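Local coordinates for variant surface glycoprotein MITAT 1.1 (Trypanosoma brucei brucei, PDB 5LY9) that forms the dense surface coat of the parasite, whose antigenically distinct versions, expressed in series, let it evade the host immune response, at residues L14-M28 and S94-D106. Residues are numbered along the deposited sequence; the frame is centred on the assembly and turned at random.
Sequences LCKLTTELSKVSGEM and SARAAAYLKGSID
The carboxylate of D106 is the flat group here, and its two oxygens take different partners: OD1 accepts from T18 OG1 at 2.6 Å on the syn side, the donor lying 18° out of the plane, while OD2 offers its syn lone pair to K102 NZ in a salt bridge. K102 NZ also donates to T18 OG1 at 2.9 Å. The lysine gets there by a bend at its last torsion (chi4 54°), its CE passing 3.8 Å from S22 CB. The buried T18 hydroxyl is thus gripped by two bonds, and D106 OD2 is also hydrogen-bonded to Y100 OH of the second subunit, which places the contact at the dimer interface. Alongside, packing is knobs-into-holes in both directions: L21 sits among A98, L101, K102 and I105, and I105 among L14, L17, T18 and L21, its CD1 3.8 Å from L17 CD2. V24, last residue of the turn 21–24, packs its CB 3.7 Å from A98 CB; beyond it, small side chains allow the CA atoms of S25 and A95 to lie 4.4 Å apart. Segments 24–28 and 94–106 run nearly antiparallel, at 172°, and belong to helices 24–55 and 62–114, the long antiparallel helical hairpin at the core of A-type VSG N-terminal domains.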
loop_
_atom_site.group_PDB
_atom_site.type_symbol
_atom_site.label_atom_id
_atom_site.label_comp_id
_atom_site.label_asym_id
_atom_site.label_seq_id
_atom_site.Cartn_x
_atom_site.Cartn_y
_atom_site.Cartn_z
ATOM N N LEU A 14 6.940 9.938 -22.984
ATOM C CA LEU A 14 6.795 10.330 -21.614
ATOM C C LEU A 14 5.345 10.522 -21.229
ATOM O O LEU A 14 4.951 10.135 -20.130
ATOM C CB LEU A 14 7.604 11.613 -21.267
ATOM C CG LEU A 14 9.143 11.384 -21.345
ATOM C CD1 LEU A 14 9.828 12.720 -21.391
ATOM C CD2 LEU A 14 9.663 10.542 -20.197
ATOM N N CYS A 15 4.562 11.150 -22.103
ATOM C CA CYS A 15 3.080 11.241 -21.891
ATOM C C CYS A 15 2.418 9.846 -21.756
ATOM O O CYS A 15 1.618 9.605 -20.893
ATOM C CB CYS A 15 2.383 11.996 -22.991
ATOM S SG CYS A 15 2.791 13.759 -23.012
ATOM N N LYS A 16 2.821 8.902 -22.597
ATOM C CA LYS A 16 2.322 7.529 -22.505
ATOM C C LYS A 16 2.703 6.911 -21.179
ATOM O O LYS A 16 1.879 6.236 -20.559
ATOM C CB LYS A 16 2.865 6.670 -23.677
ATOM C CG LYS A 16 2.267 7.038 -25.026
ATOM C CD LYS A 16 3.076 6.390 -26.162
ATOM C CE LYS A 16 2.934 4.948 -26.343
ATOM N NZ LYS A 16 3.558 4.400 -27.617
ATOM N N LEU A 17 3.924 7.129 -20.745
ATOM C CA LEU A 17 4.380 6.538 -19.488
ATOM C C LEU A 17 3.641 7.141 -18.327
ATOM O O LEU A 17 3.187 6.383 -17.451
ATOM C CB LEU A 17 5.877 6.697 -19.333
ATOM C CG LEU A 17 6.538 6.213 -18.028
ATOM C CD1 LEU A 17 6.297 4.703 -17.831
ATOM C CD2 LEU A 17 8.041 6.540 -17.963
ATOM N N THR A 18 3.525 8.493 -18.276
ATOM C CA THR A 18 2.807 9.067 -17.161
ATOM C C THR A 18 1.341 8.579 -17.103
ATOM O O THR A 18 0.818 8.306 -16.021
ATOM C CB THR A 18 2.985 10.620 -17.050
ATOM O OG1 THR A 18 2.456 11.026 -15.787
ATOM C CG2 THR A 18 2.224 11.268 -18.089
ATOM N N THR A 19 0.696 8.434 -18.276
ATOM C CA THR A 19 -0.639 7.837 -18.360
ATOM C C THR A 19 -0.670 6.408 -17.777
ATOM O O THR A 19 -1.538 6.088 -16.987
ATOM C CB THR A 19 -1.125 7.872 -19.828
ATOM O OG1 THR A 19 -1.093 9.252 -20.299
ATOM C CG2 THR A 19 -2.489 7.297 -19.929
ATOM N N GLU A 20 0.282 5.603 -18.138
ATOM C CA GLU A 20 0.330 4.238 -17.623
ATOM C C GLU A 20 0.540 4.233 -16.101
ATOM O O GLU A 20 -0.188 3.546 -15.353
ATOM C CB GLU A 20 1.408 3.397 -18.306
ATOM C CG GLU A 20 1.523 1.974 -17.734
ATOM C CD GLU A 20 2.145 0.989 -18.697
ATOM O OE1 GLU A 20 1.580 0.810 -19.849
ATOM O OE2 GLU A 20 3.245 0.489 -18.327
ATOM N N LEU A 21 1.519 5.017 -15.654
ATOM C CA LEU A 21 1.880 5.089 -14.251
ATOM C C LEU A 21 0.732 5.556 -13.378
ATOM O O LEU A 21 0.631 5.192 -12.224
ATOM C CB LEU A 21 3.162 5.857 -13.998
ATOM C CG LEU A 21 4.485 5.404 -14.624
ATOM C CD1 LEU A 21 5.546 6.453 -14.265
ATOM C CD2 LEU A 21 4.860 4.034 -14.088
ATOM N N SER A 22 -0.163 6.342 -13.933
ATOM C CA SER A 22 -1.284 6.921 -13.216
ATOM C C SER A 22 -2.187 5.839 -12.612
ATOM O O SER A 22 -2.797 6.108 -11.595
ATOM C CB SER A 22 -2.093 7.861 -14.153
ATOM O OG SER A 22 -2.852 7.073 -15.002
ATOM N N LYS A 23 -2.195 4.617 -13.152
ATOM C CA LYS A 23 -3.062 3.554 -12.656
ATOM C C LYS A 23 -2.391 2.557 -11.763
ATOM O O LYS A 23 -3.070 1.690 -11.228
ATOM C CB LYS A 23 -3.764 2.795 -13.792
ATOM C CG LYS A 23 -4.787 3.621 -14.544
ATOM C CD LYS A 23 -5.694 2.753 -15.440
ATOM C CE LYS A 23 -6.903 3.561 -15.902
ATOM N NZ LYS A 23 -7.697 2.623 -16.772
ATOM N N VAL A 24 -1.087 2.666 -11.566
ATOM C CA VAL A 24 -0.390 1.672 -10.770
ATOM C C VAL A 24 -0.924 1.583 -9.338
ATOM O O VAL A 24 -1.112 0.486 -8.838
ATOM C CB VAL A 24 1.169 1.869 -10.814
ATOM C CG1 VAL A 24 1.872 0.985 -9.782
ATOM C CG2 VAL A 24 1.678 1.610 -12.228
ATOM N N SER A 25 -1.183 2.702 -8.674
ATOM C CA SER A 25 -1.690 2.723 -7.290
ATOM C C SER A 25 -2.969 1.963 -7.175
ATOM O O SER A 25 -3.160 1.104 -6.274
ATOM C CB SER A 25 -1.823 4.132 -6.737
ATOM O OG SER A 25 -0.511 4.704 -6.779
ATOM N N GLY A 26 -3.889 2.286 -8.091
ATOM C CA GLY A 26 -5.154 1.590 -8.195
ATOM C C GLY A 26 -5.074 0.111 -8.493
ATOM O O GLY A 26 -5.861 -0.698 -7.966
ATOM N N GLU A 27 -4.100 -0.254 -9.304
ATOM C CA GLU A 27 -3.888 -1.666 -9.557
ATOM C C GLU A 27 -3.328 -2.328 -8.326
ATOM O O GLU A 27 -3.763 -3.439 -8.026
ATOM C CB GLU A 27 -3.022 -1.943 -10.804
ATOM C CG GLU A 27 -2.649 -3.410 -10.888
ATOM C CD GLU A 27 -2.237 -3.925 -12.258
ATOM O OE1 GLU A 27 -1.414 -4.901 -12.258
ATOM O OE2 GLU A 27 -2.851 -3.515 -13.305
ATOM N N MET A 28 -2.439 -1.662 -7.588
ATOM C CA MET A 28 -2.018 -2.182 -6.337
ATOM C C MET A 28 -3.182 -2.341 -5.306
ATOM O O MET A 28 -3.231 -3.341 -4.528
ATOM C CB MET A 28 -0.822 -1.405 -5.804
ATOM C CG MET A 28 0.433 -1.582 -6.627
ATOM S SD MET A 28 0.979 -3.314 -6.643
ATOM C CE MET A 28 0.158 -4.061 -8.050
ATOM N N SER A 94 5.538 -0.501 -4.913
ATOM C CA SER A 94 5.290 -0.228 -6.322
ATOM C C SER A 94 4.389 0.993 -6.525
ATOM O O SER A 94 4.654 1.837 -7.413
ATOM C CB SER A 94 4.660 -1.443 -7.027
ATOM O OG SER A 94 4.500 -1.229 -8.422
ATOM N N ALA A 95 3.339 1.095 -5.748
ATOM C CA ALA A 95 2.466 2.291 -5.812
ATOM C C ALA A 95 3.297 3.554 -5.601
ATOM O O ALA A 95 3.180 4.484 -6.399
ATOM C CB ALA A 95 1.316 2.186 -4.831
ATOM N N ARG A 96 4.170 3.596 -4.611
ATOM C CA ARG A 96 4.901 4.841 -4.309
ATOM C C ARG A 96 6.023 5.055 -5.300
ATOM O O ARG A 96 6.373 6.218 -5.593
ATOM C CB ARG A 96 5.370 4.874 -2.868
ATOM C CG ARG A 96 6.521 3.969 -2.492
ATOM C CD ARG A 96 7.797 4.765 -2.614
ATOM N NE ARG A 96 9.043 4.139 -2.091
ATOM C CZ ARG A 96 9.763 3.247 -2.744
ATOM N NH1 ARG A 96 9.328 2.643 -3.861
ATOM N NH2 ARG A 96 10.918 2.863 -2.249
ATOM N N ALA A 97 6.571 3.983 -5.850
ATOM C CA ALA A 97 7.681 4.128 -6.802
ATOM C C ALA A 97 7.117 4.749 -8.071
ATOM O O ALA A 97 7.699 5.720 -8.650
ATOM C CB ALA A 97 8.263 2.805 -7.120
ATOM N N ALA A 98 5.992 4.210 -8.503
ATOM C CA ALA A 98 5.343 4.762 -9.717
ATOM C C ALA A 98 4.922 6.216 -9.508
ATOM O O ALA A 98 5.171 7.060 -10.396
ATOM C CB ALA A 98 4.116 3.924 -10.111
ATOM N N ALA A 99 4.343 6.508 -8.322
ATOM C CA ALA A 99 3.876 7.831 -8.056
ATOM C C ALA A 99 5.030 8.821 -7.965
ATOM O O ALA A 99 4.955 9.927 -8.474
ATOM C CB ALA A 99 3.048 7.831 -6.798
ATOM N N TYR A 100 6.160 8.401 -7.372
ATOM C CA TYR A 100 7.308 9.310 -7.247
ATOM C C TYR A 100 7.893 9.674 -8.607
ATOM O O TYR A 100 8.137 10.853 -8.915
ATOM C CB TYR A 100 8.375 8.622 -6.374
ATOM C CG TYR A 100 9.602 9.462 -6.093
ATOM C CD1 TYR A 100 9.521 10.777 -5.559
ATOM C CD2 TYR A 100 10.859 8.969 -6.385
ATOM C CE1 TYR A 100 10.637 11.498 -5.285
ATOM C CE2 TYR A 100 12.018 9.704 -6.102
ATOM C CZ TYR A 100 11.906 10.987 -5.572
ATOM O OH TYR A 100 13.038 11.723 -5.334
ATOM N N LEU A 101 8.134 8.655 -9.432
ATOM C CA LEU A 101 8.606 8.855 -10.804
ATOM C C LEU A 101 7.612 9.704 -11.614
ATOM O O LEU A 101 8.037 10.688 -12.293
ATOM C CB LEU A 101 8.909 7.508 -11.465
ATOM C CG LEU A 101 9.303 7.641 -12.915
ATOM C CD1 LEU A 101 10.577 8.406 -13.034
ATOM C CD2 LEU A 101 9.445 6.230 -13.520
ATOM N N LYS A 102 6.310 9.430 -11.482
ATOM C CA LYS A 102 5.288 10.206 -12.173
ATOM C C LYS A 102 5.311 11.654 -11.763
ATOM O O LYS A 102 5.155 12.587 -12.609
ATOM C CB LYS A 102 3.940 9.601 -11.908
ATOM C CG LYS A 102 2.846 10.336 -12.592
ATOM C CD LYS A 102 1.564 9.580 -12.591
ATOM C CE LYS A 102 0.310 10.419 -12.722
ATOM N NZ LYS A 102 0.294 11.339 -13.920
ATOM N N GLY A 103 5.579 11.907 -10.466
ATOM C CA GLY A 103 5.621 13.317 -10.001
ATOM C C GLY A 103 6.725 14.087 -10.634
ATOM O O GLY A 103 6.569 15.272 -10.987
ATOM N N SER A 104 7.887 13.468 -10.838
ATOM C CA SER A 104 8.954 14.161 -11.481
ATOM C C SER A 104 8.717 14.358 -12.980
ATOM O O SER A 104 8.970 15.466 -13.515
ATOM C CB SER A 104 10.310 13.421 -11.352
ATOM O OG SER A 104 10.624 13.248 -9.905
ATOM N N ILE A 105 8.229 13.307 -13.667
ATOM C CA ILE A 105 7.861 13.452 -15.067
ATOM C C ILE A 105 6.844 14.579 -15.240
ATOM O O ILE A 105 7.009 15.432 -16.102
ATOM C CB ILE A 105 7.309 12.147 -15.627
ATOM C CG1 ILE A 105 8.461 11.106 -15.619
ATOM C CG2 ILE A 105 6.724 12.364 -17.013
ATOM C CD1 ILE A 105 7.918 9.720 -15.922
ATOM N N ASP A 106 5.805 14.587 -14.435
ATOM C CA ASP A 106 4.740 15.573 -14.636
ATOM C C ASP A 106 5.280 17.003 -14.408
ATOM O O ASP A 106 4.913 17.971 -15.091
ATOM C CB ASP A 106 3.535 15.263 -13.727
ATOM C CG ASP A 106 2.742 14.037 -14.160
ATOM O OD1 ASP A 106 3.081 13.441 -15.224
ATOM O OD2 ASP A 106 1.757 13.708 -13.426
#